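Local structure of capsular polysaccharide export system protein KpsC (Thermosulfurimonas dismutans, 6MGB) at residues Gly12-Gln17 and Val34-Gly39; Pro68-Glu73 and Val93-Ile98; Glu127-Leu132 and Gly312-Val317; Leu160-Thr165 and Asp240-Val245. The protein acts as a beta-2,4 Kdo-transferase in capsule biosynthesis, probably building the Kdo part of the glycolipid anchor from a CMP-activated donor. All coordinates share one frame; numbering follows the deposited sequence.

Contact 1 (Gly12-Gln17 and Val34-Gly39)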
loop_
_atom_site.group_PDB
_atom_site.type_symbol
_atom_site.label_atom_id
_atom_site.label_comp_id
_atom_site.label_asym_id
_atom_site.label_seq_id
_atom_site.Cartn_x
_atom_site.Cartn_y
_atom_site.Cartn_z
ATOM N N GLY A 12 -23.705 -2.829 4.485
ATOM C CA GLY A 12 -24.127 -1.446 4.595
ATOM C C GLY A 12 -22.960 -0.488 4.418
ATOM O O GLY A 12 -21.857 -0.731 4.903
ATOM N N VAL A 13 -23.221 0.605 3.702
ATOM C CA VAL A 13 -22.268 1.696 3.564
ATOM C C VAL A 13 -22.994 2.998 3.866
ATOM O O VAL A 13 -24.216 3.103 3.740
ATOM C CB VAL A 13 -21.618 1.751 2.161
ATOM C CG1 VAL A 13 -20.872 0.456 1.870
ATOM C CG2 VAL A 13 -22.663 2.025 1.087
ATOM N N PHE A 14 -22.218 3.998 4.280
ATOM C CA PHE A 14 -22.756 5.305 4.635
ATOM C C PHE A 14 -22.169 6.408 3.763
ATOM O O PHE A 14 -22.119 7.571 4.178
ATOM C CB PHE A 14 -22.514 5.575 6.119
ATOM C CG PHE A 14 -23.309 4.673 7.015
ATOM C CD1 PHE A 14 -24.509 5.098 7.556
ATOM C CD2 PHE A 14 -22.875 3.386 7.284
ATOM C CE1 PHE A 14 -25.251 4.265 8.369
ATOM C CE2 PHE A 14 -23.613 2.547 8.095
ATOM C CZ PHE A 14 -24.804 2.986 8.635
ATOM N N SER A 15 -21.735 6.059 2.556
ATOM C CA SER A 15 -21.234 7.024 1.591
ATOM C C SER A 15 -21.472 6.470 0.196
ATOM O O SER A 15 -21.060 5.345 -0.101
ATOM C CB SER A 15 -19.742 7.301 1.803
ATOM O OG SER A 15 -19.193 7.991 0.696
ATOM N N ARG A 16 -22.148 7.251 -0.648
ATOM C CA ARG A 16 -22.323 6.862 -2.041
ATOM C C ARG A 16 -21.045 7.011 -2.853
ATOM O O ARG A 16 -21.008 6.565 -4.005
ATOM C CB ARG A 16 -23.434 7.693 -2.685
ATOM C CG ARG A 16 -24.798 7.525 -2.040
ATOM C CD ARG A 16 -25.882 8.162 -2.889
ATOM N NE ARG A 16 -27.212 7.992 -2.314
ATOM C CZ ARG A 16 -27.918 6.866 -2.373
ATOM N NH1 ARG A 16 -27.420 5.792 -2.972
ATOM N NH2 ARG A 16 -29.123 6.811 -1.824
ATOM N N GLN A 17 -20.001 7.617 -2.282
ATOM C CA GLN A 17 -18.774 7.813 -3.041
ATOM C C GLN A 17 -18.037 6.506 -3.297
ATOM O O GLN A 17 -17.281 6.419 -4.271
ATOM C CB GLN A 17 -17.863 8.805 -2.315
ATOM C CG GLN A 17 -18.440 10.213 -2.222
ATOM C CD GLN A 17 -18.807 10.790 -3.578
ATOM O OE1 GLN A 17 -19.953 11.174 -3.812
ATOM N NE2 GLN A 17 -17.833 10.853 -4.478
ATOM N N VAL A 34 -25.917 -1.744 0.427
ATOM C CA VAL A 34 -27.089 -0.919 0.688
ATOM C C VAL A 34 -26.629 0.364 1.365
ATOM O O VAL A 34 -25.754 0.340 2.239
ATOM C CB VAL A 34 -28.134 -1.653 1.556
ATOM C CG1 VAL A 34 -28.691 -2.854 0.804
ATOM C CG2 VAL A 34 -27.531 -2.081 2.889
ATOM N N TYR A 35 -27.219 1.485 0.960
ATOM C CA TYR A 35 -26.784 2.799 1.412
ATOM C C TYR A 35 -27.585 3.242 2.632
ATOM O O TYR A 35 -28.819 3.247 2.607
ATOM C CB TYR A 35 -26.929 3.816 0.281
ATOM C CG TYR A 35 -26.648 5.244 0.684
ATOM C CD1 TYR A 35 -27.674 6.175 0.765
ATOM C CD2 TYR A 35 -25.359 5.664 0.982
ATOM C CE1 TYR A 35 -27.427 7.482 1.122
ATOM C CE2 TYR A 35 -25.101 6.970 1.348
ATOM C CZ TYR A 35 -26.139 7.875 1.414
ATOM O OH TYR A 35 -25.892 9.178 1.780
ATOM N N LYS A 36 -26.867 3.612 3.695
ATOM C CA LYS A 36 -27.469 4.109 4.926
ATOM C C LYS A 36 -28.629 3.229 5.375
ATOM O O LYS A 36 -29.788 3.662 5.326
ATOM C CB LYS A 36 -27.947 5.551 4.743
ATOM C CG LYS A 36 -26.863 6.589 4.956
ATOM C CD LYS A 36 -27.423 7.999 4.883
ATOM C CE LYS A 36 -26.437 9.016 5.438
ATOM N NZ LYS A 36 -25.114 8.947 4.759
ATOM N N PRO A 37 -28.369 1.999 5.808
ATOM C CA PRO A 37 -29.433 1.206 6.428
ATOM C C PRO A 37 -29.800 1.788 7.781
ATOM O O PRO A 37 -28.952 2.303 8.513
ATOM C CB PRO A 37 -28.809 -0.187 6.565
ATOM C CG PRO A 37 -27.336 0.064 6.590
ATOM C CD PRO A 37 -27.109 1.246 5.698
ATOM N N LYS A 38 -31.089 1.710 8.111
ATOM C CA LYS A 38 -31.568 2.282 9.362
ATOM C C LYS A 38 -31.287 1.393 10.564
ATOM O O LYS A 38 -31.315 1.882 11.698
ATOM C CB LYS A 38 -33.070 2.562 9.270
ATOM C CG LYS A 38 -33.421 3.776 8.423
ATOM C CD LYS A 38 -33.046 5.073 9.127
ATOM C CE LYS A 38 -33.386 6.289 8.279
ATOM N NZ LYS A 38 -33.265 7.557 9.050
ATOM N N GLY A 39 -31.013 0.110 10.345
ATOM C CA GLY A 39 -30.721 -0.797 11.426
ATOM C C GLY A 39 -29.878 -1.968 10.967
ATOM O O GLY A 39 -29.599 -2.137 9.776
#
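Arg16 lies across one face of the Tyr35 ring, and the two side chains cross at about a right angle. Arg16 CG sits over that face, 3.6 Å from the Tyr35 ring centroid. The extended chain beyond it carries Arg16 CZ to 3.8 Å from the same centroid, off-centre, as a cation-pi contact with the guanidinium tilted 33° to the ring. Tyr35 reaches this place because its CG stands anti to the backbone N (chi1 174°). Lys36 CG lies over the opposite face in one of two deposited conformers, so that contact is less certain. Pro37 CD lies over a face of the Phe14 ring. Behind these side chains, strand 33-35, outermost in the mixed sheet, pairs parallel with strand 11-13: Val13 N bonds Val34 O at 2.9 Å, and Lys36 N bonds Val13 O at 2.7 Å. Helix 53-65 packs on Phe14 through Ala58 and Trp65. The Arg16 cation probably adds electrostatic attraction on one face of Tyr35, whereas Lys36 offers the other only a methylene.

Contact 2 (Pro68-Glu73 and Val93-Ile98)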
loop_
_atom_site.group_PDB
_atom_site.type_symbol
_atom_site.label_atom_id
_atom_site.label_comp_id
_atom_site.label_asym_id
_atom_site.label_seq_id
_atom_site.Cartn_x
_atom_site.Cartn_y
_atom_site.Cartn_z
ATOM N N PRO A 68 -19.516 -6.979 11.709
ATOM C CA PRO A 68 -18.143 -6.795 11.227
ATOM C C PRO A 68 -18.013 -5.493 10.453
ATOM O O PRO A 68 -18.927 -5.084 9.735
ATOM C CB PRO A 68 -17.915 -8.014 10.325
ATOM C CG PRO A 68 -18.949 -9.007 10.742
ATOM C CD PRO A 68 -20.127 -8.205 11.170
ATOM N N TYR A 69 -16.868 -4.834 10.611
ATOM C CA TYR A 69 -16.538 -3.647 9.833
ATOM C C TYR A 69 -15.507 -4.022 8.779
ATOM O O TYR A 69 -14.417 -4.499 9.113
ATOM C CB TYR A 69 -16.000 -2.516 10.711
ATOM C CG TYR A 69 -15.530 -1.339 9.887
ATOM C CD1 TYR A 69 -16.439 -0.437 9.354
ATOM C CD2 TYR A 69 -14.179 -1.145 9.623
ATOM C CE1 TYR A 69 -16.018 0.632 8.590
ATOM C CE2 TYR A 69 -13.749 -0.077 8.857
ATOM C CZ TYR A 69 -14.672 0.807 8.343
ATOM O OH TYR A 69 -14.251 1.869 7.581
ATOM N N LEU A 70 -15.849 -3.795 7.513
ATOM C CA LEU A 70 -14.958 -4.074 6.393
ATOM C C LEU A 70 -14.232 -2.787 6.017
ATOM O O LEU A 70 -14.848 -1.843 5.512
ATOM C CB LEU A 70 -15.738 -4.626 5.202
ATOM C CG LEU A 70 -16.688 -5.793 5.478
ATOM C CD1 LEU A 70 -17.270 -6.312 4.175
ATOM C CD2 LEU A 70 -15.982 -6.907 6.222
ATOM N N ALA A 71 -12.925 -2.752 6.263
ATOM C CA ALA A 71 -12.093 -1.634 5.834
ATOM C C ALA A 71 -11.728 -1.817 4.366
ATOM O O ALA A 71 -11.105 -2.817 3.999
ATOM C CB ALA A 71 -10.833 -1.546 6.692
ATOM N N LEU A 72 -12.117 -0.859 3.527
ATOM C CA LEU A 72 -11.878 -0.921 2.091
ATOM C C LEU A 72 -10.782 0.061 1.697
ATOM O O LEU A 72 -10.754 1.199 2.176
ATOM C CB LEU A 72 -13.155 -0.605 1.308
ATOM C CG LEU A 72 -14.421 -1.342 1.751
ATOM C CD1 LEU A 72 -15.618 -0.877 0.939
ATOM C CD2 LEU A 72 -14.250 -2.849 1.633
ATOM N N GLU A 73 -9.878 -0.389 0.829
ATOM C CA GLU A 73 -8.819 0.458 0.296
ATOM C C GLU A 73 -8.495 -0.001 -1.119
ATOM O O GLU A 73 -8.853 -1.109 -1.529
ATOM C CB GLU A 73 -7.544 0.409 1.156
ATOM C CG GLU A 73 -7.718 0.770 2.635
ATOM C CD GLU A 73 -7.825 2.265 2.879
ATOM O OE1 GLU A 73 -8.158 2.658 4.019
ATOM O OE2 GLU A 73 -7.567 3.047 1.938
ATOM N N VAL A 93 -10.077 -5.632 1.170
ATOM C CA VAL A 93 -11.286 -5.748 1.978
ATOM C C VAL A 93 -10.864 -6.460 3.256
ATOM O O VAL A 93 -10.656 -7.678 3.255
ATOM C CB VAL A 93 -12.400 -6.514 1.256
ATOM C CG1 VAL A 93 -13.645 -6.604 2.125
ATOM C CG2 VAL A 93 -12.722 -5.847 -0.079
ATOM N N ASP A 94 -10.733 -5.711 4.346
ATOM C CA ASP A 94 -10.166 -6.240 5.585
ATOM C C ASP A 94 -11.223 -6.242 6.680
ATOM O O ASP A 94 -11.594 -5.160 7.176
ATOM C CB ASP A 94 -8.955 -5.412 6.013
ATOM C CG ASP A 94 -8.116 -6.109 7.066
ATOM O OD1 ASP A 94 -8.696 -6.792 7.935
ATOM O OD2 ASP A 94 -6.875 -5.979 7.021
ATOM N N PRO A 95 -11.743 -7.401 7.093
ATOM C CA PRO A 95 -12.731 -7.430 8.179
ATOM C C PRO A 95 -12.132 -7.477 9.574
ATOM O O PRO A 95 -12.891 -7.551 10.547
ATOM C CB PRO A 95 -13.527 -8.714 7.889
ATOM C CG PRO A 95 -12.699 -9.521 6.924
ATOM C CD PRO A 95 -11.475 -8.747 6.560
ATOM N N VAL A 96 -10.807 -7.440 9.702
ATOM C CA VAL A 96 -10.145 -7.495 11.001
ATOM C C VAL A 96 -9.697 -6.092 11.389
ATOM O O VAL A 96 -10.089 -5.564 12.435
ATOM C CB VAL A 96 -8.954 -8.470 10.966
ATOM C CG1 VAL A 96 -8.156 -8.412 12.261
ATOM C CG2 VAL A 96 -9.444 -9.889 10.706
ATOM N N GLY A 97 -8.862 -5.490 10.548
ATOM C CA GLY A 97 -8.398 -4.132 10.744
ATOM C C GLY A 97 -8.094 -3.497 9.404
ATOM O O GLY A 97 -8.954 -3.485 8.518
ATOM N N ILE A 98 -6.883 -2.969 9.234
ATOM C CA ILE A 98 -6.415 -2.544 7.920
ATOM C C ILE A 98 -4.894 -2.561 7.929
ATOM O O ILE A 98 -4.257 -2.333 8.959
ATOM C CB ILE A 98 -6.978 -1.157 7.523
ATOM C CG1 ILE A 98 -6.761 -0.893 6.028
ATOM C CG2 ILE A 98 -6.349 -0.046 8.360
ATOM C CD1 ILE A 98 -7.434 -1.907 5.105
HETATM O O HOH W 1 -14.658 -5.826 12.086
#
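Ala71 and Asp94 form a hydrogen-bonded antiparallel pair: Ala71 N donates to Asp94 O and Asp94 N to Ala71 O, each at 2.9 Å. This is the point where the mixed sheet turns from parallel to antiparallel, strand 90-94 running against strand 69-74. Just past the pair the segment 93-98 leaves the sheet in an Asx turn, Asp94 OD1 accepting from Val96 N at 2.8 Å and from Gly97 N at 2.9 Å. The first donor comes nearly in line with the C-O bond, the second from above the carboxylate plane. Asp94 OD2 is held in turn by Tyr300 OH and Leu107 N, which leaves the carboxylate little freedom to rotate. A water accepts from Tyr69 N and donates to Pro95 O, tying the turn back to the strand.

Packing follows on both faces. Leu72 and Val93 run side by side, with Leu29 of helix 25-29 against them. On the other face, Ile98 CD1 touches both Ala71 CB and Glu73 CG, its chain crossing that of Glu73 at about a right angle; the Glu73 carboxylate goes on to Tyr100 OH. Leu70 carries a methyl onto the proline ring, and there the fit is tight, with Leu70 CD2 3.5 Å from Pro95 CB.

Contact 3 (Glu127-Leu132 and Gly312-Val317)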
loop_
_atom_site.group_PDB
_atom_site.type_symbol
_atom_site.label_atom_id
_atom_site.label_comp_id
_atom_site.label_asym_id
_atom_site.label_seq_id
_atom_site.Cartn_x
_atom_site.Cartn_y
_atom_site.Cartn_z
ATOM N N GLU A 127 6.517 -16.649 -6.805
ATOM C CA GLU A 127 7.750 -16.457 -7.564
ATOM C C GLU A 127 7.451 -15.936 -8.964
ATOM O O GLU A 127 8.109 -15.011 -9.452
ATOM C CB GLU A 127 8.531 -17.770 -7.641
ATOM C CG GLU A 127 9.175 -18.195 -6.335
ATOM C CD GLU A 127 10.011 -19.451 -6.484
ATOM O OE1 GLU A 127 10.171 -19.927 -7.627
ATOM O OE2 GLU A 127 10.509 -19.963 -5.458
ATOM N N ARG A 128 6.454 -16.525 -9.627
ATOM C CA ARG A 128 6.109 -16.109 -10.983
ATOM C C ARG A 128 5.639 -14.660 -11.008
ATOM O O ARG A 128 6.090 -13.860 -11.837
ATOM C CB ARG A 128 5.033 -17.034 -11.552
ATOM C CG ARG A 128 5.576 -18.291 -12.216
ATOM C CD ARG A 128 4.704 -19.501 -11.908
ATOM N NE ARG A 128 3.292 -19.259 -12.192
ATOM C CZ ARG A 128 2.298 -20.031 -11.761
ATOM N NH1 ARG A 128 2.553 -21.100 -11.019
ATOM N NH2 ARG A 128 1.044 -19.731 -12.069
ATOM N N ALA A 129 4.722 -14.305 -10.106
ATOM C CA ALA A 129 4.192 -12.946 -10.090
ATOM C C ALA A 129 5.281 -11.935 -9.757
ATOM O O ALA A 129 5.344 -10.856 -10.356
ATOM C CB ALA A 129 3.041 -12.847 -9.091
ATOM N N LEU A 130 6.155 -12.271 -8.805
ATOM C CA LEU A 130 7.222 -11.352 -8.427
ATOM C C LEU A 130 8.168 -11.100 -9.595
ATOM O O LEU A 130 8.565 -9.956 -9.848
ATOM C CB LEU A 130 7.980 -11.906 -7.220
ATOM C CG LEU A 130 9.139 -11.066 -6.677
ATOM C CD1 LEU A 130 8.668 -9.686 -6.233
ATOM C CD2 LEU A 130 9.808 -11.798 -5.524
ATOM N N LYS A 131 8.535 -12.153 -10.328
ATOM C CA LYS A 131 9.420 -11.975 -11.474
ATOM C C LYS A 131 8.775 -11.089 -12.533
ATOM O O LYS A 131 9.429 -10.202 -13.093
ATOM C CB LYS A 131 9.798 -13.332 -12.069
ATOM C CG LYS A 131 10.655 -13.227 -13.322
ATOM C CD LYS A 131 11.088 -14.588 -13.838
ATOM C CE LYS A 131 11.723 -14.470 -15.216
ATOM N NZ LYS A 131 12.819 -13.461 -15.251
ATOM N N LEU A 132 7.491 -11.314 -12.825
ATOM C CA LEU A 132 6.806 -10.498 -13.822
ATOM C C LEU A 132 6.770 -9.033 -13.405
ATOM O O LEU A 132 6.994 -8.138 -14.229
ATOM C CB LEU A 132 5.389 -11.029 -14.048
ATOM C CG LEU A 132 5.266 -12.317 -14.868
ATOM C CD1 LEU A 132 3.875 -12.912 -14.726
ATOM C CD2 LEU A 132 5.581 -12.060 -16.337
ATOM N N GLY A 312 -11.012 -12.391 -10.369
ATOM C CA GLY A 312 -9.819 -12.985 -10.941
ATOM C C GLY A 312 -8.676 -13.085 -9.953
ATOM O O GLY A 312 -8.900 -13.178 -8.743
ATOM N N ASN A 313 -7.442 -13.063 -10.458
ATOM C CA ASN A 313 -6.255 -13.190 -9.625
ATOM C C ASN A 313 -5.219 -12.174 -10.086
ATOM O O ASN A 313 -5.430 -11.431 -11.050
ATOM C CB ASN A 313 -5.700 -14.620 -9.674
ATOM C CG ASN A 313 -5.389 -15.079 -11.084
ATOM O OD1 ASN A 313 -4.814 -14.337 -11.879
ATOM N ND2 ASN A 313 -5.778 -16.307 -11.404
ATOM N N ILE A 314 -4.080 -12.151 -9.388
ATOM C CA ILE A 314 -3.063 -11.139 -9.650
ATOM C C ILE A 314 -2.568 -11.221 -11.086
ATOM O O ILE A 314 -2.204 -10.201 -11.685
ATOM C CB ILE A 314 -1.901 -11.284 -8.646
ATOM C CG1 ILE A 314 -0.940 -10.098 -8.772
ATOM C CG2 ILE A 314 -1.174 -12.605 -8.862
ATOM C CD1 ILE A 314 0.168 -10.086 -7.736
ATOM N N PHE A 315 -2.540 -12.424 -11.663
ATOM C CA PHE A 315 -2.015 -12.584 -13.014
ATOM C C PHE A 315 -2.932 -11.955 -14.055
ATOM O O PHE A 315 -2.460 -11.537 -15.118
ATOM C CB PHE A 315 -1.798 -14.068 -13.309
ATOM C CG PHE A 315 -0.751 -14.705 -12.435
ATOM C CD1 PHE A 315 0.596 -14.526 -12.706
ATOM C CD2 PHE A 315 -1.112 -15.470 -11.339
ATOM C CE1 PHE A 315 1.563 -15.102 -11.906
ATOM C CE2 PHE A 315 -0.147 -16.052 -10.535
ATOM C CZ PHE A 315 1.191 -15.866 -10.819
ATOM N N ASP A 316 -4.234 -11.871 -13.775
ATOM C CA ASP A 316 -5.135 -11.173 -14.686
ATOM C C ASP A 316 -4.803 -9.688 -14.747
ATOM O O ASP A 316 -4.824 -9.080 -15.824
ATOM C CB ASP A 316 -6.585 -11.377 -14.253
ATOM C CG ASP A 316 -7.004 -12.832 -14.281
ATOM O OD1 ASP A 316 -6.591 -13.553 -15.214
ATOM O OD2 ASP A 316 -7.745 -13.252 -13.369
ATOM N N VAL A 317 -4.492 -9.086 -13.598
ATOM C CA VAL A 317 -4.166 -7.665 -13.571
ATOM C C VAL A 317 -2.780 -7.422 -14.153
ATOM O O VAL A 317 -2.564 -6.447 -14.884
ATOM C CB VAL A 317 -4.295 -7.124 -12.133
ATOM C CG1 VAL A 317 -3.624 -5.764 -11.989
ATOM C CG2 VAL A 317 -5.766 -7.028 -11.746
#
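The Phe315 ring pushes its rim into helix 120-135, meeting Arg128, Ala129 and Leu132. Over one face of the ring sits a methyl of its own neighbour, Ile314 CG2. Three atoms come at the edge, near the ring plane: Arg128 CB, 4.0 Å from Phe315 CE1; Leu132 CD1, 4.2 Å from Phe315 CD1; and Asn313 OD1, from the ring's own segment. At Ala129 the ring comes close to the helix backbone, with Phe315 CE1 3.7 Å from Ala129 N in an oblique approach, while Ala129 CB lies 3.9 Å from the same ring carbon, Phe315 CE1. Ala129 CB also meets Ile314 CD1, so both residues of the first helical turn of 314-322 rest on this one alanine.

The helix carrying Phe315 starts with a capping box of Asn313 and Asp316: Asn313 OD1 accepts from Asp316 N at 3.2 Å, nearly in line with the amide C=O, and Asp316 OD2 accepts from Asn313 N at 2.9 Å. From that first turn Phe315 CG lies anti to its carbonyl carbon (chi1 -64°), which sends the ring across to helix 120-135.

Around this apolar junction, Ile318 of helix 314-322 continues the packing on Ala129 and Leu132. Leu130 faces helix 289-299, and Ile314 reaches both Leu298 of that helix and Tyr303 of strand 302-305.

Contact 4 (Leu160-Thr165 and Asp240-Val245). With C5P (cytidine-5'-monophosphate), chain D.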
loop_
_atom_site.group_PDB
_atom_site.type_symbol
_atom_site.label_atom_id
_atom_site.label_comp_id
_atom_site.label_asym_id
_atom_site.label_seq_id
_atom_site.Cartn_x
_atom_site.Cartn_y
_atom_site.Cartn_z
ATOM N N LEU A 160 18.242 7.331 -1.159
ATOM C CA LEU A 160 16.943 7.844 -1.572
ATOM C C LEU A 160 16.017 7.942 -0.368
ATOM O O LEU A 160 15.870 6.976 0.388
ATOM C CB LEU A 160 16.309 6.948 -2.641
ATOM C CG LEU A 160 14.974 7.444 -3.206
ATOM C CD1 LEU A 160 15.153 8.766 -3.939
ATOM C CD2 LEU A 160 14.357 6.402 -4.124
ATOM N N LEU A 161 15.398 9.108 -0.199
ATOM C CA LEU A 161 14.368 9.327 0.808
ATOM C C LEU A 161 13.015 9.408 0.112
ATOM O O LEU A 161 12.871 10.117 -0.889
ATOM C CB LEU A 161 14.635 10.611 1.601
ATOM C CG LEU A 161 15.689 10.567 2.715
ATOM C CD1 LEU A 161 16.978 9.893 2.267
ATOM C CD2 LEU A 161 15.977 11.978 3.201
ATOM N N ILE A 162 12.034 8.681 0.640
ATOM C CA ILE A 162 10.695 8.623 0.062
ATOM C C ILE A 162 9.812 9.618 0.802
ATOM O O ILE A 162 9.667 9.546 2.027
ATOM C CB ILE A 162 10.114 7.202 0.137
ATOM C CG1 ILE A 162 11.006 6.224 -0.636
ATOM C CG2 ILE A 162 8.683 7.174 -0.412
ATOM C CD1 ILE A 162 10.616 4.769 -0.482
ATOM N N ASP A 163 9.218 10.549 0.059
ATOM C CA ASP A 163 8.263 11.481 0.637
ATOM C C ASP A 163 6.853 10.928 0.465
ATOM O O ASP A 163 6.591 10.084 -0.394
ATOM C CB ASP A 163 8.379 12.861 -0.019
ATOM C CG ASP A 163 7.741 13.962 0.815
ATOM O OD1 ASP A 163 7.507 13.742 2.022
ATOM O OD2 ASP A 163 7.473 15.053 0.266
ATOM N N GLN A 164 5.939 11.412 1.303
ATOM C CA GLN A 164 4.558 10.954 1.296
ATOM C C GLN A 164 3.626 12.159 1.254
ATOM O O GLN A 164 4.063 13.315 1.288
ATOM C CB GLN A 164 4.278 10.064 2.512
ATOM C CG GLN A 164 4.936 8.700 2.405
ATOM C CD GLN A 164 4.887 7.918 3.700
ATOM O OE1 GLN A 164 5.914 7.680 4.336
ATOM N NE2 GLN A 164 3.689 7.507 4.098
ATOM N N THR A 165 2.328 11.881 1.158
ATOM C CA THR A 165 1.317 12.924 1.072
ATOM C C THR A 165 0.841 13.302 2.465
ATOM O O THR A 165 0.622 12.436 3.317
ATOM C CB THR A 165 0.121 12.464 0.235
ATOM O OG1 THR A 165 -0.540 11.379 0.897
ATOM C CG2 THR A 165 0.567 12.019 -1.148
ATOM N N ASP A 240 20.913 1.593 -3.483
ATOM C CA ASP A 240 20.999 0.408 -2.638
ATOM C C ASP A 240 20.276 0.572 -1.312
ATOM O O ASP A 240 19.818 -0.424 -0.742
ATOM C CB ASP A 240 22.464 0.060 -2.357
ATOM C CG ASP A 240 23.232 -0.294 -3.614
ATOM O OD1 ASP A 240 22.623 -0.857 -4.546
ATOM O OD2 ASP A 240 24.446 -0.008 -3.669
ATOM N N ARG A 241 20.158 1.803 -0.816
ATOM C CA ARG A 241 19.621 2.080 0.509
ATOM C C ARG A 241 18.482 3.080 0.394
ATOM O O ARG A 241 18.655 4.159 -0.183
ATOM C CB ARG A 241 20.725 2.619 1.426
ATOM C CG ARG A 241 20.259 3.045 2.801
ATOM C CD ARG A 241 21.446 3.407 3.679
ATOM N NE ARG A 241 22.174 2.227 4.137
ATOM C CZ ARG A 241 23.316 2.267 4.816
ATOM N NH1 ARG A 241 23.875 3.431 5.118
ATOM N NH2 ARG A 241 23.902 1.140 5.194
ATOM N N ILE A 242 17.324 2.726 0.950
ATOM C CA ILE A 242 16.114 3.535 0.858
ATOM C C ILE A 242 15.666 3.909 2.263
ATOM O O ILE A 242 15.739 3.091 3.187
ATOM C CB ILE A 242 14.986 2.785 0.117
ATOM C CG1 ILE A 242 15.502 2.167 -1.186
ATOM C CG2 ILE A 242 13.818 3.717 -0.165
ATOM C CD1 ILE A 242 16.111 3.158 -2.157
ATOM N N TYR A 243 15.195 5.145 2.417
ATOM C CA TYR A 243 14.648 5.643 3.674
ATOM C C TYR A 243 13.168 5.948 3.495
ATOM O O TYR A 243 12.786 6.636 2.543
ATOM C CB TYR A 243 15.382 6.904 4.135
ATOM C CG TYR A 243 16.784 6.669 4.651
ATOM C CD1 TYR A 243 17.845 6.477 3.775
ATOM C CD2 TYR A 243 17.051 6.661 6.014
ATOM C CE1 TYR A 243 19.128 6.269 4.243
ATOM C CE2 TYR A 243 18.330 6.455 6.490
ATOM C CZ TYR A 243 19.364 6.261 5.602
ATOM O OH TYR A 243 20.638 6.055 6.077
ATOM N N THR A 244 12.340 5.445 4.412
ATOM C CA THR A 244 10.900 5.651 4.335
ATOM C C THR A 244 10.307 5.654 5.736
ATOM O O THR A 244 10.846 5.034 6.658
ATOM C CB THR A 244 10.217 4.568 3.484
ATOM O OG1 THR A 244 8.854 4.935 3.235
ATOM C CG2 THR A 244 10.254 3.210 4.187
ATOM N N VAL A 245 9.188 6.362 5.885
ATOM C CA VAL A 245 8.411 6.332 7.120
ATOM C C VAL A 245 7.435 5.168 7.034
ATOM O O VAL A 245 7.534 4.203 7.801
ATOM C CB VAL A 245 7.669 7.663 7.362
ATOM C CG1 VAL A 245 6.754 7.551 8.581
ATOM C CG2 VAL A 245 8.660 8.805 7.551
HETATM O O3P C5P D . 2.012 4.480 0.211
HETATM P P C5P D . 2.127 5.690 -0.688
HETATM O O1P C5P D . 3.171 6.638 -0.105
HETATM O O2P C5P D . 0.871 6.481 -0.997
HETATM O "O5'" C5P D . 2.714 5.146 -2.062
HETATM C "C5'" C5P D . 1.872 4.596 -3.063
HETATM C "C4'" C5P D . 2.662 4.281 -4.308
HETATM O "O4'" C5P D . 3.008 5.522 -4.977
HETATM C "C3'" C5P D . 4.001 3.596 -4.074
HETATM O "O3'" C5P D . 3.878 2.191 -3.937
HETATM C "C2'" C5P D . 4.817 4.014 -5.291
HETATM O "O2'" C5P D . 4.509 3.208 -6.419
HETATM C "C1'" C5P D . 4.300 5.432 -5.538
HETATM N N1 C5P D . 5.160 6.456 -4.899
HETATM C C2 C5P D . 6.152 7.229 -5.713
HETATM N N3 C5P D . 7.019 8.267 -5.052
HETATM C C4 C5P D . 6.898 8.532 -3.621
HETATM C C5 C5P D . 5.911 7.762 -2.812
HETATM C C6 C5P D . 5.045 6.725 -3.473
HETATM O O2 C5P D . 6.255 7.019 -6.871
HETATM N N4 C5P D . 7.741 9.537 -2.980
HETATM O O HOH W 2 8.458 7.609 3.365
#
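Ile162 CD1 meets the CG2 branch of Ile242; the distance of 3.4 Å is short, and doubtful because Ile162 has a second conformer. In the one modelled here Ile162 divides its branches: CG1 stands anti to the carbonyl carbon (chi1 -60°) and brings CD1 against Ile242, whereas CG2, anti to the backbone N, turns to the cytosine, 3.6 Å from N4 of the nucleotide. Leu160 and Ile242 lie side by side on one face of the sheet; on the other, Leu161 CD1 packs 3.8 Å from Tyr243 CD1, both side chains pointing the same way. The parallel strands are joined by Tyr243 N to Leu160 O and Ile162 N to Tyr243 O.

Beyond the strand ends, the Gln164 chain extends past CG and brings OE1 to a water that also bonds Ile162 O, Thr244 OG1 and Val245 N, four partners in all. Gln164 NE2 is taken by Asp168 and Ser246. Asp163 O accepts from N4 of the CMP at 2.9 Å, while the Asp163 carboxylate turns away to Leu214 N and Ala215 N.

In this parallel sheet, consistent with a GT-B fold, strands 196-200 and 259-262 flank the pair, and helix 180-191 packs on Tyr243 and Val245.

In the fold
Contacts 1 and 2 share the mixed sheet, their centres 16 Å apart: contact 1 joins its outermost strand 33-35 to strand 11-13, and contact 2 pairs strands 69-74 and 90-94 farther across. Contact 4 lies in the other, parallel sheet, its centre 27 Å from that of contact 2 and on the opposite side of the chain's centre. The two sheets are consistent with the paired domains of a GT-B glycosyltransferase, CMP sitting at contact 4. Along the chain contacts 1 and 2 close in turn; contact 3 then brackets contact 4, its helix 120-135 preceding strand 158-162 and its helix 314-322 ending the chain. Contact 3 thereby brings the C-terminal helix back against a helix that precedes the nucleotide-binding sheet.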